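Local atomic coordinates of methylmalonyl-CoA carboxyltransferase 12S subunit (Propionibacterium freudenreichii, PDB entry 1ON3), a protein that transfers the carboxyl group of methylmalonyl-CoA to the biotin of the 1.3S subunit, as the hexameric core of transcarboxylase. Residues 123-126 with 127-130. Numbering follows the deposited sequence.
Sequences MEQA and LLTG
Thr129 grips the carbonyl of Gln125 twice. Its OG1 gives a hydrogen bond of 2.7 Å to Gln125 O, and its backbone N gives one of 3.0 Å to Gln125 O. The two donors come from opposite faces of the carbonyl plane. With chi1 at 59°, OG1 is turned back over the preceding turn, where it can reach this oxygen. Replacing Thr129 by an alanine would remove OG1, which would probably leave Gln125 O with the backbone N-H as its one donor from this residue and open a small gap beside His98. The two preceding backbone bonds run from Leu127 N to Met123 O at 3.0 Å and from Leu128 N to Glu124 O at 2.9 Å. These residues form the last turns of helix 113-129, the crossover helix between parallel strands 95-102 and 133-139. A Schellman motif ends it. Gly130, with positive phi, is the C-prime residue. Thr131 N pairs with Ala126 O, and Gly130 N makes a weak bond of 3.3 Å to Leu127 O. Glu124 and Leu127 lie side by side, with OE2 of Glu124 4.0 Å from CD2 of Leu127. The same OE2 forms a salt bridge to Lys163. Gln125 NE2 donates to Glu121 O, while its OE1 pairs with Tyr506 OH of the second subunit.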
loop_
_atom_site.group_PDB
_atom_site.type_symbol
_atom_site.label_atom_id
_atom_site.label_comp_id
_atom_site.label_asym_id
_atom_site.label_seq_id
_atom_site.Cartn_x
_atom_site.Cartn_y
_atom_site.Cartn_z
ATOM N N MET E 123 13.918 20.817 -13.221
ATOM C CA MET E 123 13.587 20.396 -11.860
ATOM C C MET E 123 12.753 19.108 -11.908
ATOM O O MET E 123 12.942 18.196 -11.085
ATOM C CB MET E 123 12.786 21.507 -11.166
ATOM C CG MET E 123 13.614 22.752 -10.876
ATOM S SD MET E 123 12.586 24.093 -10.278
ATOM C CE MET E 123 12.026 23.433 -8.679
ATOM N N GLU E 124 11.817 19.037 -12.856
ATOM C CA GLU E 124 10.985 17.840 -13.000
ATOM C C GLU E 124 11.860 16.652 -13.370
ATOM O O GLU E 124 11.555 15.527 -12.981
ATOM C CB GLU E 124 9.904 18.018 -14.079
ATOM C CG GLU E 124 8.824 19.062 -13.752
ATOM C CD GLU E 124 7.808 18.623 -12.693
ATOM O OE1 GLU E 124 6.912 19.445 -12.382
ATOM O OE2 GLU E 124 7.884 17.479 -12.173
ATOM N N GLN E 125 12.921 16.888 -14.139
ATOM C CA GLN E 125 13.824 15.798 -14.504
ATOM C C GLN E 125 14.626 15.344 -13.281
ATOM O O GLN E 125 14.915 14.156 -13.132
ATOM C CB GLN E 125 14.786 16.219 -15.620
ATOM C CG GLN E 125 14.103 16.734 -16.886
ATOM C CD GLN E 125 12.990 15.830 -17.382
ATOM O OE1 GLN E 125 13.236 14.705 -17.822
ATOM N NE2 GLN E 125 11.752 16.321 -17.315
ATOM N N ALA E 126 15.015 16.280 -12.419
ATOM C CA ALA E 126 15.748 15.897 -11.208
ATOM C C ALA E 126 14.840 15.017 -10.345
ATOM O O ALA E 126 15.288 14.026 -9.771
ATOM C CB ALA E 126 16.179 17.147 -10.402
ATOM N N LEU E 127 13.565 15.386 -10.268
ATOM C CA LEU E 127 12.573 14.649 -9.482
ATOM C C LEU E 127 12.327 13.252 -10.070
ATOM O O LEU E 127 12.319 12.256 -9.358
ATOM C CB LEU E 127 11.249 15.441 -9.437
ATOM C CG LEU E 127 10.099 14.848 -8.606
ATOM C CD1 LEU E 127 10.522 14.777 -7.146
ATOM C CD2 LEU E 127 8.839 15.714 -8.735
ATOM N N LEU E 128 12.131 13.194 -11.380
ATOM C CA LEU E 128 11.879 11.927 -12.076
ATOM C C LEU E 128 13.028 10.918 -11.966
ATOM O O LEU E 128 12.796 9.717 -11.891
ATOM C CB LEU E 128 11.620 12.205 -13.557
ATOM C CG LEU E 128 11.267 10.982 -14.407
ATOM C CD1 LEU E 128 9.882 10.473 -14.021
ATOM C CD2 LEU E 128 11.287 11.367 -15.880
ATOM N N THR E 129 14.261 11.409 -11.984
ATOM C CA THR E 129 15.439 10.547 -11.918
ATOM C C THR E 129 16.041 10.476 -10.519
ATOM O O THR E 129 17.023 9.761 -10.282
ATOM C CB THR E 129 16.513 11.041 -12.901
ATOM O OG1 THR E 129 16.872 12.388 -12.574
ATOM C CG2 THR E 129 15.974 10.996 -14.357
ATOM N N GLY E 130 15.453 11.228 -9.596
ATOM C CA GLY E 130 15.937 11.228 -8.224
ATOM C C GLY E 130 17.313 11.838 -7.994
ATOM O O GLY E 130 18.126 11.288 -7.240
#